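Local structure of ABC transporter, periplasmic substrate-binding protein (Vibrio cholerae O1 biovar eltor, 1TWY) at residues S158-S161 and L165-T168; G154-F159 and E173-A178; S35-R40 and L235-L240; T82-Y85 and S89-Q92. The protein probably serves as the periplasmic receptor of an ABC transporter, capturing phosphate in the cleft between its two lobes for delivery to the membrane. One frame throughout, in Å; residues are numbered along the deposited sequence.

Contact 1 of 4, residues S158-S161 and L165-T168. With MG (magnesium ion), chain J.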
loop_
_atom_site.group_PDB
_atom_site.type_symbol
_atom_site.label_atom_id
_atom_site.label_comp_id
_atom_site.label_asym_id
_atom_site.label_seq_id
_atom_site.Cartn_x
_atom_site.Cartn_y
_atom_site.Cartn_z
ATOM N N SER A 158 -5.782 1.001 -0.263
ATOM C CA SER A 158 -5.278 -0.307 0.200
ATOM C C SER A 158 -5.835 -0.634 1.557
ATOM O O SER A 158 -6.191 -1.724 1.748
ATOM C CB SER A 158 -3.796 -0.249 0.218
ATOM O OG SER A 158 -3.295 -0.033 -1.095
ATOM N N PHE A 159 -5.947 0.307 2.466
ATOM C CA PHE A 159 -6.497 -0.020 3.817
ATOM C C PHE A 159 -7.973 -0.518 3.659
ATOM O O PHE A 159 -8.356 -1.521 4.226
ATOM C CB PHE A 159 -6.477 1.218 4.682
ATOM C CG PHE A 159 -7.199 1.099 6.004
ATOM C CD1 PHE A 159 -6.610 0.473 7.053
ATOM C CD2 PHE A 159 -8.528 1.613 6.176
ATOM C CE1 PHE A 159 -7.310 0.247 8.256
ATOM C CE2 PHE A 159 -9.162 1.471 7.442
ATOM C CZ PHE A 159 -8.502 0.761 8.425
ATOM N N GLU A 160 -8.689 0.214 2.876
ATOM C CA GLU A 160 -10.094 -0.158 2.635
ATOM C C GLU A 160 -10.248 -1.417 1.872
ATOM O O GLU A 160 -11.083 -2.277 2.276
ATOM C CB GLU A 160 -10.921 0.973 2.015
ATOM C CG GLU A 160 -11.060 2.256 2.822
ATOM C CD GLU A 160 -11.932 3.275 2.219
ATOM O OE1 GLU A 160 -12.383 3.231 1.104
ATOM O OE2 GLU A 160 -12.050 4.342 2.874
ATOM N N SER A 161 -9.365 -1.677 0.922
ATOM C CA SER A 161 -9.427 -2.953 0.223
ATOM C C SER A 161 -9.088 -4.142 1.131
ATOM O O SER A 161 -9.844 -5.146 1.222
ATOM C CB SER A 161 -8.498 -2.908 -0.989
ATOM O OG SER A 161 -8.436 -4.168 -1.658
ATOM N N LEU A 165 -13.763 -2.650 3.366
ATOM C CA LEU A 165 -14.446 -1.405 3.628
ATOM C C LEU A 165 -14.823 -0.617 2.367
ATOM O O LEU A 165 -14.917 0.586 2.425
ATOM C CB LEU A 165 -13.664 -0.494 4.562
ATOM C CG LEU A 165 -13.557 -0.933 6.019
ATOM C CD1 LEU A 165 -12.353 -0.278 6.801
ATOM C CD2 LEU A 165 -14.879 -0.684 6.759
ATOM N N THR A 166 -15.036 -1.267 1.252
ATOM C CA THR A 166 -15.650 -0.639 0.136
ATOM C C THR A 166 -16.960 -1.415 -0.127
ATOM O O THR A 166 -17.183 -2.452 0.446
ATOM C CB THR A 166 -14.784 -0.638 -1.130
ATOM O OG1 THR A 166 -14.539 -1.951 -1.651
ATOM C CG2 THR A 166 -13.409 -0.033 -0.826
ATOM N N LYS A 167 -17.766 -0.791 -0.942
ATOM C CA LYS A 167 -19.035 -1.441 -1.366
ATOM C C LYS A 167 -19.217 -1.222 -2.840
ATOM O O LYS A 167 -18.864 -0.160 -3.376
ATOM C CB LYS A 167 -20.175 -0.823 -0.656
ATOM C CG LYS A 167 -20.457 0.642 -0.904
ATOM C CD LYS A 167 -21.584 1.264 0.014
ATOM C CE LYS A 167 -21.663 2.745 -0.192
ATOM N NZ LYS A 167 -22.587 3.336 0.715
ATOM N N THR A 168 -19.834 -2.196 -3.497
ATOM C CA THR A 168 -20.125 -2.092 -4.888
ATOM C C THR A 168 -21.338 -1.213 -5.141
ATOM O O THR A 168 -22.438 -1.385 -4.562
ATOM C CB THR A 168 -20.326 -3.465 -5.489
ATOM O OG1 THR A 168 -19.253 -4.355 -5.189
ATOM C CG2 THR A 168 -20.482 -3.361 -6.982
HETATM MG MG MG J . -17.599 -4.306 1.848
HETATM O O HOH W 1 -16.625 -5.222 0.641
HETATM O O HOH W 2 -19.894 -4.131 1.198
#
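The carbonyl oxygen of E160 receives the backbone amide of L165, E160 O to L165 N being 2.9 Å with a fairly straight N-H...O angle of 156°. A bond from five residues on, at the C-terminal end of helix 154-163 with G164 just before the donor, has the spacing of the 6→1 bond in a Schellman motif, and it turns the chain out of the helix into the first strand of a β-hairpin, 166-169 with 172-175. The turn is packed with carbon: L165 sends CD1 obliquely to the ring of F159, CE2 to CD1 3.7 Å, while its CB rests against CB of E160 at 4.0 Å. Both large apolar groups are buried: F159 also stacks on F203 and meets Y127 edge-to-face, and L165 reaches helix 120-128. T166 suits the strand start because its two branches do different work. OG1 lies between the backbone N and the carbonyl carbon, chi1 65°, and bonds to E173 across the hairpin; this puts CG2 anti to the carbonyl carbon and against E160, CG2 to CB 3.9 Å. The side chain of E160 is extended beyond CG, and its OE2 is held by R156 and S175. The magnesium ion is bound by the backbone carbonyls of G164 and T166, with T166 O lying 2.4 Å from the metal; water 2 is another ligand, 2.4 Å from it.

Contact 2 of 4, residues G154-F159 and E173-A178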
loop_
_atom_site.group_PDB
_atom_site.type_symbol
_atom_site.label_atom_id
_atom_site.label_comp_id
_atom_site.label_asym_id
_atom_site.label_seq_id
_atom_site.Cartn_x
_atom_site.Cartn_y
_atom_site.Cartn_z
ATOM N N GLY A 154 -3.593 6.545 -2.040
ATOM C CA GLY A 154 -3.292 5.139 -2.202
ATOM C C GLY A 154 -3.319 4.301 -0.953
ATOM O O GLY A 154 -3.703 3.092 -0.972
ATOM N N THR A 155 -2.839 4.888 0.149
ATOM C CA THR A 155 -2.798 4.210 1.393
ATOM C C THR A 155 -4.231 3.912 1.871
ATOM O O THR A 155 -4.520 2.804 2.310
ATOM C CB THR A 155 -2.095 5.131 2.358
ATOM O OG1 THR A 155 -0.720 5.216 1.921
ATOM C CG2 THR A 155 -2.038 4.536 3.696
ATOM N N ARG A 156 -5.053 4.901 1.689
ATOM C CA ARG A 156 -6.534 4.733 2.035
ATOM C C ARG A 156 -7.151 3.628 1.196
ATOM O O ARG A 156 -7.911 2.779 1.749
ATOM C CB ARG A 156 -7.295 5.965 1.886
ATOM C CG ARG A 156 -8.729 5.794 2.326
ATOM C CD ARG A 156 -9.469 7.056 2.122
ATOM N NE ARG A 156 -10.872 6.912 2.313
ATOM C CZ ARG A 156 -11.759 7.921 2.431
ATOM N NH1 ARG A 156 -11.452 9.244 2.506
ATOM N NH2 ARG A 156 -13.035 7.553 2.559
ATOM N N TYR A 157 -6.861 3.604 -0.107
ATOM C CA TYR A 157 -7.471 2.621 -0.978
ATOM C C TYR A 157 -7.060 1.219 -0.532
ATOM O O TYR A 157 -7.889 0.323 -0.445
ATOM C CB TYR A 157 -7.024 2.914 -2.435
ATOM C CG TYR A 157 -7.584 1.894 -3.339
ATOM C CD1 TYR A 157 -6.919 0.663 -3.467
ATOM C CD2 TYR A 157 -8.765 2.111 -4.025
ATOM C CE1 TYR A 157 -7.439 -0.321 -4.243
ATOM C CE2 TYR A 157 -9.283 1.097 -4.854
ATOM C CZ TYR A 157 -8.601 -0.110 -4.921
ATOM O OH TYR A 157 -9.017 -1.156 -5.711
ATOM N N SER A 158 -5.782 1.001 -0.263
ATOM C CA SER A 158 -5.278 -0.307 0.200
ATOM C C SER A 158 -5.835 -0.634 1.557
ATOM O O SER A 158 -6.191 -1.724 1.748
ATOM C CB SER A 158 -3.796 -0.249 0.218
ATOM O OG SER A 158 -3.295 -0.033 -1.095
ATOM N N PHE A 159 -5.947 0.307 2.466
ATOM C CA PHE A 159 -6.497 -0.020 3.817
ATOM C C PHE A 159 -7.973 -0.518 3.659
ATOM O O PHE A 159 -8.356 -1.521 4.226
ATOM C CB PHE A 159 -6.477 1.218 4.682
ATOM C CG PHE A 159 -7.199 1.099 6.004
ATOM C CD1 PHE A 159 -6.610 0.473 7.053
ATOM C CD2 PHE A 159 -8.528 1.613 6.176
ATOM C CE1 PHE A 159 -7.310 0.247 8.256
ATOM C CE2 PHE A 159 -9.162 1.471 7.442
ATOM C CZ PHE A 159 -8.502 0.761 8.425
ATOM N N GLU A 173 -16.312 0.394 -6.946
ATOM C CA GLU A 173 -16.224 0.271 -5.514
ATOM C C GLU A 173 -16.290 1.692 -5.022
ATOM O O GLU A 173 -15.694 2.606 -5.646
ATOM C CB GLU A 173 -14.936 -0.470 -5.019
ATOM C CG GLU A 173 -14.881 -1.964 -5.157
ATOM C CD GLU A 173 -16.174 -2.673 -4.654
ATOM O OE1 GLU A 173 -16.357 -2.758 -3.394
ATOM O OE2 GLU A 173 -16.918 -3.200 -5.529
ATOM N N VAL A 174 -17.019 1.935 -3.959
ATOM C CA VAL A 174 -17.113 3.180 -3.288
ATOM C C VAL A 174 -16.691 2.966 -1.836
ATOM O O VAL A 174 -16.966 1.904 -1.235
ATOM C CB VAL A 174 -18.598 3.605 -3.281
ATOM C CG1 VAL A 174 -18.879 4.823 -2.392
ATOM C CG2 VAL A 174 -18.974 3.866 -4.719
ATOM N N SER A 175 -16.057 3.956 -1.219
ATOM C CA SER A 175 -15.699 3.800 0.177
ATOM C C SER A 175 -16.947 3.582 1.051
ATOM O O SER A 175 -17.932 4.314 0.945
ATOM C CB SER A 175 -14.942 5.039 0.705
ATOM O OG SER A 175 -14.682 4.932 2.066
ATOM N N ASP A 176 -16.816 2.643 1.998
ATOM C CA ASP A 176 -17.941 2.289 2.891
ATOM C C ASP A 176 -17.598 2.672 4.341
ATOM O O ASP A 176 -18.284 2.292 5.314
ATOM C CB ASP A 176 -18.182 0.810 2.815
ATOM C CG ASP A 176 -19.596 0.391 3.282
ATOM O OD1 ASP A 176 -20.539 1.179 3.245
ATOM O OD2 ASP A 176 -19.716 -0.749 3.681
ATOM N N VAL A 177 -16.585 3.494 4.518
ATOM C CA VAL A 177 -16.219 4.049 5.808
ATOM C C VAL A 177 -17.241 5.099 6.154
ATOM O O VAL A 177 -17.664 5.921 5.335
ATOM C CB VAL A 177 -14.775 4.703 5.772
ATOM C CG1 VAL A 177 -14.379 5.377 6.978
ATOM C CG2 VAL A 177 -13.782 3.606 5.561
ATOM N N ALA A 178 -17.609 5.048 7.379
ATOM C CA ALA A 178 -18.609 6.005 7.868
ATOM C C ALA A 178 -18.194 7.437 7.615
ATOM O O ALA A 178 -17.115 7.807 7.905
ATOM C CB ALA A 178 -18.807 5.776 9.293
#
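This is a small polar contact near the surface, in which an arginine from the first turn of helix 154-163 reaches the end of the second hairpin strand, 172-175. R156 carries it almost alone. CG stands anti to the backbone N, chi1 -176°, and the chain stays extended as far as NE, which carries the guanidinium clear of the helix to S175. The serine hydroxyl comes to the edge of the guanidinium, in its plane, with R156 NH2 3.1 Å from S175 OG; S175 CB follows at 3.7 Å from the same NH2. The hydroxyl has a definite partner in E160 OE2, and that same oxygen forms a salt bridge with R156 NE. One carboxylate from the next turn of the helix therefore ties together the arginine and the serine, and it should help fix the rotation of both groups. In the two-lobed periplasmic binding protein fold to which this chain belongs, the helix follows strand 145-149 of one lobe, and R156 NH1 reaches back to the carbonyl of R149 at the end of that strand. Serine suits position 175 because its short hydroxyl arm can meet E160 OE2 and also accept from the chain beyond: V177 N donates a weak bond to S175 OG at 3.4 Å, an ST turn that bends the chain as it leaves the strand. V177 then directs its CB toward the helix, comes no nearer than 4.6 Å to residues 154-159, and packs on Y127 of helix 120-128.

Contact 3 of 4, residues S35-R40 and L235-L240. With PO4 (phosphate ion), chain I.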
loop_
_atom_site.group_PDB
_atom_site.type_symbol
_atom_site.label_atom_id
_atom_site.label_comp_id
_atom_site.label_asym_id
_atom_site.label_seq_id
_atom_site.Cartn_x
_atom_site.Cartn_y
_atom_site.Cartn_z
ATOM N N SER A 35 0.629 2.130 -10.745
ATOM C CA SER A 35 0.614 2.505 -9.367
ATOM C C SER A 35 1.483 3.650 -8.954
ATOM O O SER A 35 2.682 3.657 -9.167
ATOM C CB SER A 35 0.889 1.285 -8.478
ATOM O OG SER A 35 1.126 1.637 -7.128
ATOM N N THR A 36 0.822 4.646 -8.339
ATOM C CA THR A 36 1.542 5.762 -7.807
ATOM C C THR A 36 2.232 5.342 -6.506
ATOM O O THR A 36 3.211 5.969 -6.211
ATOM C CB THR A 36 0.574 6.935 -7.452
ATOM O OG1 THR A 36 -0.374 6.492 -6.477
ATOM C CG2 THR A 36 -0.173 7.462 -8.721
ATOM N N SER A 37 1.710 4.382 -5.812
ATOM C CA SER A 37 2.413 3.784 -4.622
ATOM C C SER A 37 3.802 3.223 -5.063
ATOM O O SER A 37 4.857 3.560 -4.501
ATOM C CB SER A 37 1.540 2.756 -3.931
ATOM O OG SER A 37 0.149 3.273 -3.710
ATOM N N VAL A 38 3.806 2.404 -6.091
ATOM C CA VAL A 38 5.038 1.801 -6.620
ATOM C C VAL A 38 5.878 2.828 -7.257
ATOM O O VAL A 38 7.122 2.765 -7.249
ATOM C CB VAL A 38 4.740 0.703 -7.577
ATOM C CG1 VAL A 38 6.069 -0.018 -7.963
ATOM C CG2 VAL A 38 3.881 -0.266 -6.944
ATOM N N ALA A 39 5.337 3.893 -7.828
ATOM C CA ALA A 39 6.131 4.854 -8.571
ATOM C C ALA A 39 7.140 5.606 -7.636
ATOM O O ALA A 39 8.131 6.047 -8.097
ATOM C CB ALA A 39 5.257 5.881 -9.247
ATOM N N ARG A 40 6.811 5.770 -6.391
ATOM C CA ARG A 40 7.691 6.445 -5.364
ATOM C C ARG A 40 9.061 5.696 -5.370
ATOM O O ARG A 40 10.106 6.255 -5.671
ATOM C CB ARG A 40 7.013 6.362 -3.982
ATOM C CG ARG A 40 5.653 7.152 -3.923
ATOM C CD ARG A 40 5.178 7.480 -2.486
ATOM N NE ARG A 40 6.268 8.131 -1.761
ATOM C CZ ARG A 40 6.761 7.733 -0.593
ATOM N NH1 ARG A 40 6.281 6.655 0.036
ATOM N NH2 ARG A 40 7.753 8.424 -0.049
ATOM N N LEU A 235 -1.792 -6.742 7.260
ATOM C CA LEU A 235 -2.067 -5.495 6.678
ATOM C C LEU A 235 -0.884 -5.040 5.818
ATOM O O LEU A 235 -0.022 -4.256 6.174
ATOM C CB LEU A 235 -2.416 -4.437 7.747
ATOM C CG LEU A 235 -3.790 -4.736 8.382
ATOM C CD1 LEU A 235 -4.061 -3.621 9.417
ATOM C CD2 LEU A 235 -5.057 -5.052 7.478
ATOM N N SER A 236 -0.794 -5.672 4.672
ATOM C CA SER A 236 0.253 -5.344 3.746
ATOM C C SER A 236 -0.295 -5.496 2.342
ATOM O O SER A 236 -1.295 -6.141 2.083
ATOM C CB SER A 236 1.431 -6.238 3.913
ATOM O OG SER A 236 1.163 -7.461 3.298
ATOM N N ARG A 237 0.371 -4.871 1.416
ATOM C CA ARG A 237 -0.072 -4.937 0.044
ATOM C C ARG A 237 1.163 -5.216 -0.807
ATOM O O ARG A 237 2.262 -4.849 -0.423
ATOM C CB ARG A 237 -0.694 -3.614 -0.411
ATOM C CG ARG A 237 0.243 -2.472 -0.378
ATOM C CD ARG A 237 -0.449 -1.163 -0.451
ATOM N NE ARG A 237 0.460 -0.068 -0.237
ATOM C CZ ARG A 237 0.343 1.140 -0.793
ATOM N NH1 ARG A 237 -0.675 1.366 -1.553
ATOM N NH2 ARG A 237 1.270 2.105 -0.609
ATOM N N PRO A 238 0.978 -5.920 -1.920
ATOM C CA PRO A 238 2.065 -6.205 -2.824
ATOM C C PRO A 238 2.407 -5.065 -3.759
ATOM O O PRO A 238 1.438 -4.366 -4.186
ATOM C CB PRO A 238 1.505 -7.416 -3.674
ATOM C CG PRO A 238 0.078 -7.164 -3.699
ATOM C CD PRO A 238 -0.257 -6.586 -2.326
ATOM N N PHE A 239 3.680 -4.862 -4.115
ATOM C CA PHE A 239 4.038 -4.051 -5.255
ATOM C C PHE A 239 4.370 -5.065 -6.354
ATOM O O PHE A 239 5.359 -5.752 -6.234
ATOM C CB PHE A 239 5.255 -3.235 -4.974
ATOM C CG PHE A 239 5.013 -2.004 -4.057
ATOM C CD1 PHE A 239 3.772 -1.762 -3.524
ATOM C CD2 PHE A 239 6.014 -1.100 -3.846
ATOM C CE1 PHE A 239 3.540 -0.606 -2.760
ATOM C CE2 PHE A 239 5.810 0.041 -3.092
ATOM C CZ PHE A 239 4.572 0.270 -2.541
ATOM N N LEU A 240 3.503 -5.234 -7.348
ATOM C CA LEU A 240 3.705 -6.146 -8.463
ATOM C C LEU A 240 4.178 -5.459 -9.667
ATOM O O LEU A 240 3.859 -4.289 -10.036
ATOM C CB LEU A 240 2.385 -6.829 -8.797
ATOM C CG LEU A 240 1.667 -7.599 -7.709
ATOM C CD1 LEU A 240 0.468 -8.253 -8.338
ATOM C CD2 LEU A 240 2.638 -8.675 -7.021
HETATM P P PO4 I . -2.210 3.163 -6.692
HETATM O O1 PO4 I . -0.982 2.620 -5.942
HETATM O O2 PO4 I . -3.322 3.576 -5.573
HETATM O O3 PO4 I . -1.874 4.433 -7.558
HETATM O O4 PO4 I . -2.947 2.163 -7.556
HETATM O O HOH W 3 0.363 4.795 -1.084
#
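V38 and F239 make the close-packed half of this contact, where the first turn of helix 36-52 lies against strand 236-243. It is consistent with a strand-turn-helix anion site: T36 N and S37 N at the helix start donate to a bound phosphate, probably from the crystallisation liquor. V38 CG2 sits over one face of the F239 ring in a CH-pi contact, 3.8 Å from the ring centroid and 21° off its normal. A branched aliphatic suits this place: with CG1 anti to the backbone N, chi1 -173°, CG2 stands anti to the carbonyl carbon and covers the ring near CG. The other half is polar and wetter. R237 NH1 donates to S37 OG at 3.0 Å, a bent bond with the oxygen tilted 30° out of the guanidinium plane, and water 3 bridges S37 OG and R237 NH2. D103 gives the arginine its salt bridge, and F239 CE1 lies under one guanidinium face. S37 OG donates to phosphate O1 at 2.6 Å; R237 probably helps to orient S37, a first-shell residue of the phosphate. At the N-cap, S35 OG accepts from V38 N at 3.0 Å and donates to phosphate O1 at 2.6 Å.

Contact 4 of 4, residues T82-Y85 and S89-Q92. With PO4 (phosphate ion), chain I.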
loop_
_atom_site.group_PDB
_atom_site.type_symbol
_atom_site.label_atom_id
_atom_site.label_comp_id
_atom_site.label_asym_id
_atom_site.label_seq_id
_atom_site.Cartn_x
_atom_site.Cartn_y
_atom_site.Cartn_z
ATOM N N THR A 82 1.591 -2.386 -10.069
ATOM C CA THR A 82 0.366 -2.319 -9.278
ATOM C C THR A 82 0.721 -2.393 -7.822
ATOM O O THR A 82 1.721 -2.891 -7.438
ATOM C CB THR A 82 -0.667 -3.436 -9.575
ATOM O OG1 THR A 82 -0.212 -4.726 -9.098
ATOM C CG2 THR A 82 -0.981 -3.548 -11.058
ATOM N N SER A 83 -0.178 -1.878 -6.973
ATOM C CA SER A 83 -0.127 -2.061 -5.553
ATOM C C SER A 83 -1.195 -2.974 -4.959
ATOM O O SER A 83 -1.601 -2.862 -3.771
ATOM C CB SER A 83 -0.126 -0.678 -4.940
ATOM O OG SER A 83 -1.345 -0.011 -5.368
ATOM N N ARG A 84 -1.690 -3.884 -5.764
ATOM C CA ARG A 84 -2.723 -4.856 -5.426
ATOM C C ARG A 84 -2.604 -6.018 -6.332
ATOM O O ARG A 84 -1.992 -5.918 -7.403
ATOM C CB ARG A 84 -4.118 -4.301 -5.586
ATOM C CG ARG A 84 -4.389 -3.825 -6.984
ATOM C CD ARG A 84 -5.830 -3.399 -7.159
ATOM N NE ARG A 84 -6.158 -2.856 -8.479
ATOM C CZ ARG A 84 -6.444 -3.600 -9.548
ATOM N NH1 ARG A 84 -6.306 -4.900 -9.504
ATOM N NH2 ARG A 84 -6.773 -3.016 -10.712
ATOM N N TYR A 85 -3.086 -7.175 -5.896
ATOM C CA TYR A 85 -3.173 -8.319 -6.781
ATOM C C TYR A 85 -4.221 -8.036 -7.878
ATOM O O TYR A 85 -5.103 -7.174 -7.751
ATOM C CB TYR A 85 -3.507 -9.587 -5.979
ATOM C CG TYR A 85 -2.420 -9.972 -5.011
ATOM C CD1 TYR A 85 -1.263 -10.541 -5.457
ATOM C CD2 TYR A 85 -2.578 -9.862 -3.580
ATOM C CE1 TYR A 85 -0.304 -10.899 -4.604
ATOM C CE2 TYR A 85 -1.541 -10.239 -2.758
ATOM C CZ TYR A 85 -0.395 -10.718 -3.303
ATOM O OH TYR A 85 0.706 -11.129 -2.531
ATOM N N SER A 89 -10.580 -11.236 -13.773
ATOM C CA SER A 89 -10.791 -10.635 -15.106
ATOM C C SER A 89 -9.557 -9.965 -15.700
ATOM O O SER A 89 -9.463 -9.744 -16.926
ATOM C CB SER A 89 -12.017 -9.663 -15.058
ATOM O OG SER A 89 -11.718 -8.352 -15.536
ATOM N N GLU A 90 -8.602 -9.608 -14.834
ATOM C CA GLU A 90 -7.400 -8.891 -15.286
ATOM C C GLU A 90 -6.307 -9.868 -15.686
ATOM O O GLU A 90 -5.404 -9.537 -16.451
ATOM C CB GLU A 90 -6.859 -7.998 -14.145
ATOM C CG GLU A 90 -7.486 -6.599 -14.107
ATOM C CD GLU A 90 -7.396 -5.876 -12.753
ATOM O OE1 GLU A 90 -6.851 -6.446 -11.770
ATOM O OE2 GLU A 90 -7.920 -4.765 -12.683
ATOM N N ALA A 91 -6.378 -11.059 -15.117
ATOM C CA ALA A 91 -5.424 -12.114 -15.346
ATOM C C ALA A 91 -5.468 -12.477 -16.790
ATOM O O ALA A 91 -6.518 -12.397 -17.425
ATOM C CB ALA A 91 -5.747 -13.331 -14.491
ATOM N N GLN A 92 -4.312 -12.605 -17.372
ATOM C CA GLN A 92 -4.171 -13.028 -18.789
ATOM C C GLN A 92 -3.108 -14.085 -18.852
ATOM O O GLN A 92 -2.119 -14.068 -18.135
ATOM C CB GLN A 92 -3.713 -11.898 -19.705
ATOM C CG GLN A 92 -4.667 -10.864 -20.071
ATOM C CD GLN A 92 -4.014 -9.938 -21.127
ATOM O OE1 GLN A 92 -2.766 -9.718 -21.142
ATOM N NE2 GLN A 92 -4.850 -9.392 -22.001
HETATM P P PO4 I . -2.210 3.163 -6.692
HETATM O O1 PO4 I . -0.982 2.620 -5.942
HETATM O O2 PO4 I . -3.322 3.576 -5.573
HETATM O O3 PO4 I . -1.874 4.433 -7.558
HETATM O O4 PO4 I . -2.947 2.163 -7.556
#
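The guanidinium of R84 and the carboxylate of E90 meet edge to edge and nearly coplanar, their planes 21° apart, in a bidentate salt bridge that ties together two parts of one loop of the periplasmic binding protein fold, between strands 79-82 and 96-109. Gripping end-on, R84 NH1 reaches E90 OE1 at 2.8 Å in an almost linear bond, 178°, using the syn lone pair, and R84 NH2 takes E90 OE2 at 2.9 Å, also from the syn side but 26° out of the carboxylate plane. Arginine fits the place because it can present two parallel N-H groups to two oxygens at once; its chain is extended from CG to NE, and that of E90 is extended beyond CG, which lets the pair span backbones that lie well apart. Further bonds limit rotation: R84 NH1 also donates to its neighbour's carbonyl, Y85 O, at 3.1 Å, R84 NH2 to T66, and E90 OE1 accepts from the amide of T87. At the strand end, T82 OG1 donates to R84 O at 2.7 Å, in the carbonyl plane, which probably helps hold the turn that carries S83. S83 OG donates to phosphate O1 at 2.7 Å.

Along the chain, contact 3 closes a long loop that encloses the other three: contact 4 comes first, then contacts 2 and 1, which share helix 154-163 and the hairpin of strands 166-169 and 172-175. Those two have centres about 4 Å apart, whereas the centre of contact 3 lies about 16 Å from that of contact 1 and about 12 Å from that of contact 4. Strand 236-243 pairs with 79-82, so contacts 3 and 4 share one sheet as well as the phosphate. S158, in the second turn of the helix used by contacts 1 and 2, bonds to R237 of contact 3, which ties the helix to the strand beside the phosphate site.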